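Long-range contacts in L-hydantoinase (PDB 1GKR), which hydrolyses the cyclic amide ring of hydantoins, mainly aryl-substituted ones, with two zinc ions per subunit, and works as a homotetramer: residues 2-7 against 22-27; 93-98 against 156-161; 99-104 against 129-134; 388-393 against 424-429. All blocks are in the same frame, centred on the assembly; numbering follows the deposited sequence.

Contact 1 (2-7 against 22-27)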
loop_
_atom_site.group_PDB
_atom_site.type_symbol
_atom_site.label_atom_id
_atom_site.label_comp_id
_atom_site.label_asym_id
_atom_site.label_seq_id
_atom_site.Cartn_x
_atom_site.Cartn_y
_atom_site.Cartn_z
ATOM N N PHE A 2 20.478 3.793 -53.578
ATOM C CA PHE A 2 20.321 3.022 -52.349
ATOM C C PHE A 2 20.818 1.590 -52.460
ATOM O O PHE A 2 20.680 0.957 -53.504
ATOM C CB PHE A 2 18.850 3.045 -51.922
ATOM C CG PHE A 2 18.361 4.415 -51.526
ATOM C CD1 PHE A 2 18.796 5.010 -50.344
ATOM C CD2 PHE A 2 17.501 5.124 -52.348
ATOM C CE1 PHE A 2 18.382 6.285 -49.990
ATOM C CE2 PHE A 2 17.085 6.399 -51.999
ATOM C CZ PHE A 2 17.527 6.980 -50.819
ATOM N N ASP A 3 21.398 1.083 -51.374
ATOM C CA ASP A 3 21.922 -0.273 -51.381
ATOM C C ASP A 3 20.794 -1.280 -51.467
ATOM O O ASP A 3 20.887 -2.254 -52.210
ATOM C CB ASP A 3 22.769 -0.549 -50.134
ATOM C CG ASP A 3 23.942 0.408 -49.998
ATOM O OD1 ASP A 3 24.493 0.824 -51.038
ATOM O OD2 ASP A 3 24.325 0.737 -48.854
ATOM N N VAL A 4 19.725 -1.054 -50.715
ATOM C CA VAL A 4 18.591 -1.971 -50.747
ATOM C C VAL A 4 17.307 -1.287 -50.318
ATOM O O VAL A 4 17.324 -0.350 -49.520
ATOM C CB VAL A 4 18.838 -3.216 -49.841
ATOM C CG1 VAL A 4 19.290 -2.781 -48.487
ATOM C CG2 VAL A 4 17.565 -4.052 -49.712
ATOM N N ILE A 5 16.199 -1.758 -50.878
ATOM C CA ILE A 5 14.883 -1.241 -50.562
ATOM C C ILE A 5 13.984 -2.413 -50.221
ATOM O O ILE A 5 13.873 -3.372 -50.989
ATOM C CB ILE A 5 14.258 -0.487 -51.751
ATOM C CG1 ILE A 5 14.899 0.889 -51.886
ATOM C CG2 ILE A 5 12.754 -0.312 -51.546
ATOM C CD1 ILE A 5 14.355 1.683 -53.052
ATOM N N VAL A 6 13.361 -2.348 -49.050
ATOM C CA VAL A 6 12.442 -3.395 -48.632
ATOM C C VAL A 6 11.100 -2.719 -48.802
ATOM O O VAL A 6 10.795 -1.758 -48.091
ATOM C CB VAL A 6 12.628 -3.770 -47.150
ATOM C CG1 VAL A 6 11.800 -4.990 -46.831
ATOM C CG2 VAL A 6 14.099 -4.014 -46.844
ATOM N N LYS A 7 10.300 -3.184 -49.753
ATOM C CA LYS A 7 9.021 -2.534 -49.944
ATOM C C LYS A 7 7.786 -3.321 -49.574
ATOM O O LYS A 7 7.820 -4.550 -49.468
ATOM C CB LYS A 7 8.907 -1.986 -51.367
ATOM C CG LYS A 7 9.254 -2.910 -52.490
ATOM C CD LYS A 7 9.460 -2.052 -53.740
ATOM C CE LYS A 7 9.423 -2.882 -55.016
ATOM N NZ LYS A 7 8.109 -3.593 -55.205
ATOM N N ILE A 22 11.215 0.744 -46.723
ATOM C CA ILE A 22 12.455 1.108 -46.057
ATOM C C ILE A 22 13.600 1.164 -47.047
ATOM O O ILE A 22 13.836 0.223 -47.799
ATOM C CB ILE A 22 12.793 0.110 -44.937
ATOM C CG1 ILE A 22 11.631 0.053 -43.948
ATOM C CG2 ILE A 22 14.056 0.540 -44.214
ATOM C CD1 ILE A 22 11.736 -1.051 -42.960
ATOM N N LEU A 23 14.288 2.298 -47.043
ATOM C CA LEU A 23 15.425 2.549 -47.921
ATOM C C LEU A 23 16.647 2.496 -47.035
ATOM O O LEU A 23 16.757 3.281 -46.077
ATOM C CB LEU A 23 15.362 3.954 -48.529
ATOM C CG LEU A 23 14.160 4.481 -49.316
ATOM C CD1 LEU A 23 14.227 4.010 -50.744
ATOM C CD2 LEU A 23 12.871 4.052 -48.634
ATOM N N VAL A 24 17.564 1.586 -47.346
ATOM C CA VAL A 24 18.771 1.474 -46.558
ATOM C C VAL A 24 20.024 1.774 -47.361
ATOM O O VAL A 24 20.151 1.404 -48.534
ATOM C CB VAL A 24 18.860 0.076 -45.867
ATOM C CG1 VAL A 24 17.813 -0.833 -46.425
ATOM C CG2 VAL A 24 20.249 -0.520 -46.011
ATOM N N LYS A 25 20.929 2.500 -46.718
ATOM C CA LYS A 25 22.197 2.855 -47.322
ATOM C C LYS A 25 23.299 2.853 -46.264
ATOM O O LYS A 25 23.124 3.364 -45.155
ATOM C CB LYS A 25 22.113 4.225 -47.991
ATOM C CG LYS A 25 23.411 4.634 -48.641
ATOM C CD LYS A 25 23.220 5.771 -49.621
ATOM C CE LYS A 25 24.506 6.017 -50.413
ATOM N NZ LYS A 25 24.325 7.061 -51.470
ATOM N N ASP A 26 24.433 2.266 -46.625
ATOM C CA ASP A 26 25.584 2.164 -45.740
ATOM C C ASP A 26 25.224 1.494 -44.426
ATOM O O ASP A 26 25.669 1.925 -43.359
ATOM C CB ASP A 26 26.206 3.539 -45.475
ATOM C CG ASP A 26 26.785 4.169 -46.736
ATOM O OD1 ASP A 26 27.499 3.463 -47.489
ATOM O OD2 ASP A 26 26.529 5.374 -46.975
ATOM N N GLY A 27 24.406 0.445 -44.523
ATOM C CA GLY A 27 24.010 -0.329 -43.362
ATOM C C GLY A 27 22.979 0.255 -42.418
ATOM O O GLY A 27 22.637 -0.371 -41.418
HETATM O O HOH W 1 23.826 -0.976 -46.799
#
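F2 lays its ring against L23 where strand 2-7 pairs with the end of strand 16-25. The ring covers CB of L23, which sits 4.1 Å from the ring centroid, over the face and shifted toward the rim. K25 CB closes one edge of the ring, so the phenyl fits the step between two alternate side chains of the partner strand. L23 and I5 then run side by side, the leucine branch CD1 lying against both CG1 and CD1 of the isoleucine. On the other face of the sheet V6 faces I22 with their CB atoms 4.5 Å apart, and V4 stands opposite V24.

The backbones run antiparallel at 164°. V6 and I22 form a hydrogen-bonded pair, with V6 N to I22 O and I22 N to V6 O both 2.9 Å, and V24 N donates to V4 O almost straight. D3 and V4 both face V24, a classic beta bulge, and V24 O takes only weak bonds from their two amides. The strands are consistent with the small beta domain that accompanies the TIM barrel in this family.

At the bulge D3 points its side chain toward the turn after K25. With CG anti to its own carbonyl carbon (chi1 -58°), D3 OD2 meets D26 N head on at 2.7 Å, and a water links the same oxygen to G27 N. Two N-H partners, one through water, probably ease the placing of the D3 carboxylate near that of D26 and pin the turn to a strand pair whose inner side chains are apolar.

Contact 2 (93-98 against 156-161)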
loop_
_atom_site.group_PDB
_atom_site.type_symbol
_atom_site.label_atom_id
_atom_site.label_comp_id
_atom_site.label_asym_id
_atom_site.label_seq_id
_atom_site.Cartn_x
_atom_site.Cartn_y
_atom_site.Cartn_z
ATOM N N MET A 93 26.549 -12.885 -21.538
ATOM C CA MET A 93 26.757 -12.779 -20.098
ATOM C C MET A 93 28.234 -13.097 -19.839
ATOM O O MET A 93 28.923 -13.636 -20.707
ATOM C CB MET A 93 25.860 -13.764 -19.355
ATOM C CG MET A 93 24.382 -13.553 -19.600
ATOM S SD MET A 93 23.537 -12.472 -18.409
ATOM C CE MET A 93 24.874 -11.464 -17.835
ATOM N N PRO A 94 28.737 -12.794 -18.635
ATOM C CA PRO A 94 30.146 -13.073 -18.381
ATOM C C PRO A 94 30.419 -14.374 -17.662
ATOM O O PRO A 94 31.473 -14.523 -17.061
ATOM C CB PRO A 94 30.556 -11.876 -17.551
ATOM C CG PRO A 94 29.367 -11.738 -16.637
ATOM C CD PRO A 94 28.152 -12.042 -17.512
ATOM N N ILE A 95 29.476 -15.306 -17.705
ATOM C CA ILE A 95 29.672 -16.589 -17.035
ATOM C C ILE A 95 30.347 -17.521 -18.024
ATOM O O ILE A 95 29.695 -18.073 -18.914
ATOM C CB ILE A 95 28.353 -17.277 -16.644
ATOM C CG1 ILE A 95 27.387 -16.294 -15.979
ATOM C CG2 ILE A 95 28.659 -18.453 -15.743
ATOM C CD1 ILE A 95 27.644 -16.031 -14.548
ATOM N N THR A 96 31.647 -17.700 -17.869
ATOM C CA THR A 96 32.401 -18.570 -18.757
ATOM C C THR A 96 33.766 -18.756 -18.128
ATOM O O THR A 96 34.001 -18.275 -17.026
ATOM C CB THR A 96 32.550 -17.933 -20.185
ATOM O OG1 THR A 96 33.350 -18.786 -21.003
ATOM C CG2 THR A 96 33.209 -16.574 -20.122
ATOM N N PHE A 97 34.654 -19.482 -18.798
ATOM C CA PHE A 97 35.991 -19.633 -18.259
ATOM C C PHE A 97 37.014 -19.359 -19.333
ATOM O O PHE A 97 36.974 -19.961 -20.407
ATOM C CB PHE A 97 36.253 -21.018 -17.696
ATOM C CG PHE A 97 37.532 -21.086 -16.914
ATOM C CD1 PHE A 97 37.568 -20.681 -15.578
ATOM C CD2 PHE A 97 38.726 -21.460 -17.532
ATOM C CE1 PHE A 97 38.778 -20.643 -14.868
ATOM C CE2 PHE A 97 39.939 -21.426 -16.839
ATOM C CZ PHE A 97 39.965 -21.016 -15.504
ATOM N N PRO A 98 37.932 -18.419 -19.067
ATOM C CA PRO A 98 37.965 -17.675 -17.806
ATOM C C PRO A 98 36.773 -16.720 -17.676
ATOM O O PRO A 98 36.198 -16.282 -18.673
ATOM C CB PRO A 98 39.291 -16.934 -17.889
ATOM C CG PRO A 98 39.406 -16.651 -19.347
ATOM C CD PRO A 98 38.990 -17.957 -19.980
ATOM N N GLY A 156 33.224 -21.255 -7.752
ATOM C CA GLY A 156 34.626 -21.271 -8.144
ATOM C C GLY A 156 34.850 -20.437 -9.401
ATOM O O GLY A 156 35.750 -19.592 -9.459
ATOM N N MET A 157 34.016 -20.688 -10.409
ATOM C CA MET A 157 34.055 -19.986 -11.686
ATOM C C MET A 157 33.397 -18.594 -11.535
ATOM O O MET A 157 34.042 -17.565 -11.755
ATOM C CB MET A 157 33.330 -20.836 -12.734
ATOM C CG MET A 157 33.318 -20.271 -14.131
ATOM S SD MET A 157 33.031 -21.586 -15.331
ATOM C CE MET A 157 31.251 -21.464 -15.611
ATOM N N PHE A 158 32.121 -18.565 -11.151
ATOM C CA PHE A 158 31.416 -17.301 -10.943
ATOM C C PHE A 158 30.737 -17.380 -9.574
ATOM O O PHE A 158 29.816 -18.176 -9.383
ATOM C CB PHE A 158 30.367 -17.090 -12.033
ATOM C CG PHE A 158 30.141 -15.648 -12.374
ATOM C CD1 PHE A 158 30.913 -15.022 -13.349
ATOM C CD2 PHE A 158 29.176 -14.901 -11.708
ATOM C CE1 PHE A 158 30.729 -13.673 -13.656
ATOM C CE2 PHE A 158 28.987 -13.551 -12.009
ATOM C CZ PHE A 158 29.767 -12.938 -12.986
ATOM N N ASP A 159 31.180 -16.559 -8.623
ATOM C CA ASP A 159 30.601 -16.611 -7.277
ATOM C C ASP A 159 29.523 -15.589 -6.981
ATOM O O ASP A 159 29.459 -14.520 -7.593
ATOM C CB ASP A 159 31.678 -16.448 -6.201
ATOM C CG ASP A 159 32.940 -17.201 -6.517
ATOM O OD1 ASP A 159 33.775 -16.670 -7.291
ATOM O OD2 ASP A 159 33.084 -18.326 -5.997
ATOM N N ALA A 160 28.680 -15.925 -6.016
ATOM C CA ALA A 160 27.628 -15.020 -5.610
ATOM C C ALA A 160 28.259 -13.953 -4.716
ATOM O O ALA A 160 29.319 -14.173 -4.126
ATOM C CB ALA A 160 26.570 -15.775 -4.850
ATOM N N VAL A 161 27.621 -12.792 -4.632
ATOM C CA VAL A 161 28.126 -11.723 -3.779
ATOM C C VAL A 161 27.251 -11.606 -2.535
ATOM O O VAL A 161 26.095 -12.034 -2.532
ATOM C CB VAL A 161 28.114 -10.369 -4.507
ATOM C CG1 VAL A 161 29.180 -10.341 -5.562
ATOM C CG2 VAL A 161 26.757 -10.135 -5.146
#
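I95 and F158 bring two irregular loops together, their CA atoms 6.4 Å apart and F97 and M157 at 6.9 Å, with neither backbone in a helix or strand and a cis peptide between F97 and P98.

The I95 side chain crosses the F158 side chain at about a right angle and sets its CD1 methyl over one face of the phenyl ring, a CH-pi contact with the methyl 3.4 Å from the centroid and 17° off the ring normal. The methyl leans toward the CG and CD2 side of the ring. CG1 of I95 lies anti to the carbonyl carbon (chi1 -46°), and the further turn at chi2 of -81° carries CD1 across to the phenyl. P94 meets the other end of the ring, CG lying 3.8 Å from F158 CE1, while its carbonyl oxygen approaches CE1 obliquely.

M157 lies along T96 and F97. CG of M157 lies 3.6 Å from T96 O. The thioether sulfur SD of M157 then rests 4.0 Å from F97 CB, and a bend at chi3 turns CE back toward I95 CG2. The join is therefore made by apolar side chains; T96 turns its hydroxyl to I64 O instead.

I95 also touches H62, a ligand of the first zinc, and its side chain is about 6 Å from a zinc ion. The contact thus lies beside the metal centre of this amidohydrolase TIM barrel, joining the loop between strand 87-92 and helix 103-116 to the loop leading into helix 163-176.

Contact 3 (99-104 against 129-134)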
loop_
_atom_site.group_PDB
_atom_site.type_symbol
_atom_site.label_atom_id
_atom_site.label_comp_id
_atom_site.label_asym_id
_atom_site.label_seq_id
_atom_site.Cartn_x
_atom_site.Cartn_y
_atom_site.Cartn_z
ATOM N N PRO A 99 36.390 -16.384 -16.440
ATOM C CA PRO A 99 35.271 -15.486 -16.152
ATOM C C PRO A 99 35.546 -14.111 -16.713
ATOM O O PRO A 99 36.661 -13.619 -16.594
ATOM C CB PRO A 99 35.239 -15.450 -14.629
ATOM C CG PRO A 99 35.863 -16.730 -14.240
ATOM C CD PRO A 99 37.010 -16.835 -15.190
ATOM N N THR A 100 34.542 -13.483 -17.312
ATOM C CA THR A 100 34.751 -12.150 -17.850
ATOM C C THR A 100 34.640 -11.143 -16.699
ATOM O O THR A 100 33.734 -10.317 -16.669
ATOM C CB THR A 100 33.720 -11.815 -18.937
ATOM O OG1 THR A 100 33.571 -12.932 -19.823
ATOM C CG2 THR A 100 34.191 -10.612 -19.736
ATOM N N THR A 101 35.577 -11.226 -15.757
ATOM C CA THR A 101 35.593 -10.353 -14.590
ATOM C C THR A 101 36.831 -9.479 -14.535
ATOM O O THR A 101 37.124 -8.867 -13.502
ATOM C CB THR A 101 35.569 -11.171 -13.319
ATOM O OG1 THR A 101 36.592 -12.166 -13.406
ATOM C CG2 THR A 101 34.223 -11.843 -13.134
ATOM N N THR A 102 37.534 -9.403 -15.659
ATOM C CA THR A 102 38.762 -8.628 -15.768
ATOM C C THR A 102 38.861 -7.882 -17.076
ATOM O O THR A 102 38.329 -8.331 -18.086
ATOM C CB THR A 102 39.943 -9.551 -15.708
ATOM O OG1 THR A 102 40.108 -9.994 -14.363
ATOM C CG2 THR A 102 41.193 -8.852 -16.199
ATOM N N LEU A 103 39.568 -6.756 -17.076
ATOM C CA LEU A 103 39.723 -5.997 -18.307
ATOM C C LEU A 103 40.331 -6.888 -19.381
ATOM O O LEU A 103 39.896 -6.862 -20.538
ATOM C CB LEU A 103 40.614 -4.776 -18.093
ATOM C CG LEU A 103 40.839 -3.979 -19.386
ATOM C CD1 LEU A 103 39.509 -3.598 -20.031
ATOM C CD2 LEU A 103 41.629 -2.741 -19.076
ATOM N N ASP A 104 41.329 -7.680 -18.991
ATOM C CA ASP A 104 41.997 -8.586 -19.917
ATOM C C ASP A 104 41.031 -9.609 -20.452
ATOM O O ASP A 104 40.906 -9.771 -21.657
ATOM C CB ASP A 104 43.153 -9.335 -19.246
ATOM C CG ASP A 104 44.307 -8.420 -18.887
ATOM O OD1 ASP A 104 44.714 -7.610 -19.750
ATOM O OD2 ASP A 104 44.815 -8.510 -17.748
ATOM N N PRO A 129 32.797 -11.141 -6.122
ATOM C CA PRO A 129 33.532 -10.642 -4.961
ATOM C C PRO A 129 35.004 -10.378 -5.246
ATOM O O PRO A 129 35.695 -11.204 -5.858
ATOM C CB PRO A 129 33.300 -11.719 -3.903
ATOM C CG PRO A 129 33.053 -12.942 -4.680
ATOM C CD PRO A 129 32.251 -12.486 -5.872
ATOM N N GLY A 130 35.443 -9.186 -4.842
ATOM C CA GLY A 130 36.820 -8.784 -5.003
ATOM C C GLY A 130 37.274 -8.166 -6.305
ATOM O O GLY A 130 38.455 -7.842 -6.421
ATOM N N ASN A 131 36.396 -7.981 -7.287
ATOM C CA ASN A 131 36.866 -7.396 -8.543
ATOM C C ASN A 131 36.332 -5.998 -8.780
ATOM O O ASN A 131 36.372 -5.481 -9.895
ATOM C CB ASN A 131 36.517 -8.316 -9.727
ATOM C CG ASN A 131 35.118 -8.093 -10.271
ATOM O OD1 ASN A 131 34.162 -7.969 -9.517
ATOM N ND2 ASN A 131 34.996 -8.066 -11.596
ATOM N N LEU A 132 35.871 -5.373 -7.706
ATOM C CA LEU A 132 35.289 -4.038 -7.781
ATOM C C LEU A 132 35.983 -3.042 -8.723
ATOM O O LEU A 132 35.334 -2.397 -9.543
ATOM C CB LEU A 132 35.185 -3.452 -6.374
ATOM C CG LEU A 132 34.175 -2.325 -6.213
ATOM C CD1 LEU A 132 32.853 -2.722 -6.822
ATOM C CD2 LEU A 132 33.989 -2.043 -4.741
ATOM N N PRO A 133 37.309 -2.904 -8.625
ATOM C CA PRO A 133 38.008 -1.959 -9.506
ATOM C C PRO A 133 38.045 -2.308 -10.988
ATOM O O PRO A 133 38.329 -1.443 -11.814
ATOM C CB PRO A 133 39.402 -1.885 -8.894
ATOM C CG PRO A 133 39.564 -3.233 -8.269
ATOM C CD PRO A 133 38.227 -3.466 -7.621
ATOM N N GLU A 134 37.765 -3.560 -11.330
ATOM C CA GLU A 134 37.770 -3.957 -12.737
ATOM C C GLU A 134 36.534 -3.423 -13.462
ATOM O O GLU A 134 36.547 -3.234 -14.683
ATOM C CB GLU A 134 37.798 -5.483 -12.873
ATOM C CG GLU A 134 39.093 -6.130 -12.457
ATOM C CD GLU A 134 40.292 -5.582 -13.209
ATOM O OE1 GLU A 134 40.301 -5.617 -14.465
ATOM O OE2 GLU A 134 41.232 -5.120 -12.536
#
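E134 lays CB and CG against the T101 carbonyl oxygen, each 3.5 Å from it, before its carboxylate turns to the start of helix 103-116. The chain bends at chi2 (-56°), and that kink brings OE1 of E134 alongside T102, 3.8 Å from its CG2, and onto L103 N. L103 N meets E134 OE1 nearly along the C-O axis at 2.9 Å. L103 opens helix 103-116, so the glutamate accepts an amide N-H of the first turn from across the contact, while T102, at the N-cap position, makes no capping bond with its own side chain. The helix dipole would be expected to support the negative charge here, and OE2 has a salt bridge to K137.

N131 holds the other end. Its ND2 donates to T101 O at 3.0 Å, the oxygen lying close to the amide plane of N131 and the donor tilted 23° from the carbonyl plane. ND2 also bonds G126 O, and OD1 takes V128 N, so three backbone partners fix the rotation of the amide. Replacing E134 by an alanine would probably leave L103 N without its carboxylate partner and K137 without the mate of its charge.

The contact lies near the surface of the barrel domain, joining the loop that leads into helix 103-116 with the weakly bonded start of helix 132-140; L132 faces outward from it onto E168 and E172 of helix 163-176.

Contact 4 (388-393 against 424-429)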
loop_
_atom_site.group_PDB
_atom_site.type_symbol
_atom_site.label_atom_id
_atom_site.label_comp_id
_atom_site.label_asym_id
_atom_site.label_seq_id
_atom_site.Cartn_x
_atom_site.Cartn_y
_atom_site.Cartn_z
ATOM N N ASP A 388 18.288 -3.347 -39.208
ATOM C CA ASP A 388 18.134 -4.708 -38.702
ATOM C C ASP A 388 16.649 -5.082 -38.722
ATOM O O ASP A 388 15.900 -4.663 -37.850
ATOM C CB ASP A 388 18.685 -4.818 -37.275
ATOM C CG ASP A 388 20.203 -4.622 -37.207
ATOM O OD1 ASP A 388 20.830 -4.393 -38.259
ATOM O OD2 ASP A 388 20.781 -4.692 -36.095
ATOM N N LEU A 389 16.216 -5.850 -39.720
ATOM C CA LEU A 389 14.814 -6.228 -39.788
ATOM C C LEU A 389 14.605 -7.706 -39.863
ATOM O O LEU A 389 15.520 -8.492 -40.080
ATOM C CB LEU A 389 14.079 -5.698 -41.022
ATOM C CG LEU A 389 14.418 -4.638 -42.058
ATOM C CD1 LEU A 389 15.621 -3.834 -41.677
ATOM C CD2 LEU A 389 14.622 -5.337 -43.356
ATOM N N LEU A 390 13.335 -8.045 -39.746
ATOM C CA LEU A 390 12.859 -9.402 -39.840
ATOM C C LEU A 390 11.575 -9.294 -40.657
ATOM O O LEU A 390 10.730 -8.432 -40.390
ATOM C CB LEU A 390 12.515 -9.974 -38.455
ATOM C CG LEU A 390 13.544 -9.986 -37.317
ATOM C CD1 LEU A 390 13.008 -10.803 -36.141
ATOM C CD2 LEU A 390 14.833 -10.593 -37.813
ATOM N N ILE A 391 11.444 -10.116 -41.690
ATOM C CA ILE A 391 10.202 -10.138 -42.435
ATOM C C ILE A 391 9.537 -11.340 -41.768
ATOM O O ILE A 391 10.118 -12.419 -41.704
ATOM C CB ILE A 391 10.421 -10.400 -43.929
ATOM C CG1 ILE A 391 11.127 -9.198 -44.561
ATOM C CG2 ILE A 391 9.080 -10.632 -44.612
ATOM C CD1 ILE A 391 11.373 -9.322 -46.050
ATOM N N LEU A 392 8.344 -11.146 -41.227
ATOM C CA LEU A 392 7.647 -12.221 -40.540
ATOM C C LEU A 392 6.640 -12.955 -41.399
ATOM O O LEU A 392 6.240 -12.484 -42.446
ATOM C CB LEU A 392 6.924 -11.665 -39.314
ATOM C CG LEU A 392 7.650 -11.643 -37.970
ATOM C CD1 LEU A 392 9.061 -11.128 -38.106
ATOM C CD2 LEU A 392 6.847 -10.777 -37.027
ATOM N N ASP A 393 6.245 -14.130 -40.943
ATOM C CA ASP A 393 5.237 -14.913 -41.623
ATOM C C ASP A 393 4.436 -15.526 -40.484
ATOM O O ASP A 393 4.892 -16.479 -39.843
ATOM C CB ASP A 393 5.868 -16.013 -42.468
ATOM C CG ASP A 393 4.861 -16.694 -43.377
ATOM O OD1 ASP A 393 3.744 -17.015 -42.917
ATOM O OD2 ASP A 393 5.190 -16.915 -44.559
ATOM N N VAL A 424 11.202 -15.099 -41.490
ATOM C CA VAL A 424 11.577 -15.850 -42.690
ATOM C C VAL A 424 12.722 -15.173 -43.434
ATOM O O VAL A 424 13.178 -15.652 -44.466
ATOM C CB VAL A 424 10.381 -15.988 -43.675
ATOM C CG1 VAL A 424 9.203 -16.643 -42.980
ATOM C CG2 VAL A 424 9.978 -14.616 -44.199
ATOM N N LEU A 425 13.176 -14.047 -42.912
ATOM C CA LEU A 425 14.271 -13.295 -43.515
ATOM C C LEU A 425 14.774 -12.453 -42.362
ATOM O O LEU A 425 13.990 -11.858 -41.626
ATOM C CB LEU A 425 13.749 -12.379 -44.630
ATOM C CG LEU A 425 14.596 -11.409 -45.485
ATOM C CD1 LEU A 425 15.433 -10.479 -44.636
ATOM C CD2 LEU A 425 15.475 -12.195 -46.401
ATOM N N THR A 426 16.077 -12.429 -42.167
ATOM C CA THR A 426 16.599 -11.610 -41.106
ATOM C C THR A 426 17.847 -10.942 -41.628
ATOM O O THR A 426 18.706 -11.598 -42.223
ATOM C CB THR A 426 16.874 -12.435 -39.807
ATOM O OG1 THR A 426 18.214 -12.206 -39.365
ATOM C CG2 THR A 426 16.626 -13.901 -40.022
ATOM N N MET A 427 17.914 -9.624 -41.471
ATOM C CA MET A 427 19.083 -8.902 -41.928
ATOM C C MET A 427 19.623 -7.982 -40.862
ATOM O O MET A 427 18.865 -7.436 -40.045
ATOM C CB MET A 427 18.786 -8.083 -43.194
ATOM C CG MET A 427 17.924 -6.840 -43.025
ATOM S SD MET A 427 18.192 -5.596 -44.367
ATOM C CE MET A 427 17.414 -6.361 -45.753
ATOM N N VAL A 428 20.945 -7.846 -40.840
ATOM C CA VAL A 428 21.558 -6.934 -39.895
ATOM C C VAL A 428 22.436 -5.991 -40.702
ATOM O O VAL A 428 23.153 -6.419 -41.616
ATOM C CB VAL A 428 22.354 -7.665 -38.760
ATOM C CG1 VAL A 428 22.176 -9.139 -38.882
ATOM C CG2 VAL A 428 23.814 -7.245 -38.762
ATOM N N ARG A 429 22.331 -4.702 -40.378
ATOM C CA ARG A 429 23.072 -3.651 -41.052
ATOM C C ARG A 429 22.966 -3.731 -42.579
ATOM O O ARG A 429 23.957 -3.629 -43.312
ATOM C CB ARG A 429 24.526 -3.657 -40.588
ATOM C CG ARG A 429 24.683 -3.050 -39.214
ATOM C CD ARG A 429 26.100 -3.167 -38.679
ATOM N NE ARG A 429 26.455 -4.550 -38.381
ATOM C CZ ARG A 429 27.181 -5.326 -39.176
ATOM N NH1 ARG A 429 27.638 -4.853 -40.323
ATOM N NH2 ARG A 429 27.439 -6.580 -38.829
#
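D388 reaches across to the end of the partner strand. Its CB passes 3.8 Å from M427 O, CG comes beside V428 CA, and OD1 at the tip accepts R429 N at 2.6 Å, met nearly head on. CG lies anti to the carbonyl carbon (chi1 -66°), which aims the carboxylate at the turn after V428. OD2 goes to K378 in a salt bridge.

Beyond it the strands run antiparallel at 172°. M427 N donates to L389 O at 3.0 Å, I391 N to L425 O, and V424 N meets I391 O almost in line with its C=O bond. L390 and T426 form a non-hydrogen-bonded pair, and CD2 of the leucine lies 3.4 Å from T426 CB.

On the face of L389, I391, L425 and M427 the contacts are apolar. L389 and M427 lie side by side, CD2 touching CG and SD of the methionine, while I391 CD1 rests 3.9 Å from L425 CG and its CG2 meets V424 CG2. Strand 51-62 flanks 389-393 and strand 431-435 flanks 418-428, consistent with the small beta domain found beside the TIM barrel in hydantoinases and dihydropyrimidinases.

An alanine in place of D388 would probably leave R429 N without its acceptor and K378 without its counter-charge. Buried as it is, the carboxylate probably depends on that lysine to carry its charge. R429 gives its backbone N-H to D388, while its side chain pairs with D120. The D388 carboxylate thus ties the strand end to the turn, beside a face of apolar side chains.

Overall arrangement
From the N terminus, contact 1 comes first, folding strand 2-7 back onto strand 16-25 and closing a short loop of strands. The chain then enters the barrel domain, where contact 2 closes a loop of 57 residues beside the zinc centre and contact 3 lies wholly within it; the two touch, P99 packing against M157 and P129 against V161. Contact 4 follows separately, after the barrel strands and helices, pairing 388-393 with 424-429. It returns the chain to the neighbourhood of contact 1, with centres about 13 Å apart and V6 packed on L389 and M427. None of the four cross. Contacts 1 and 2 lie on opposite sides of the chain's centre.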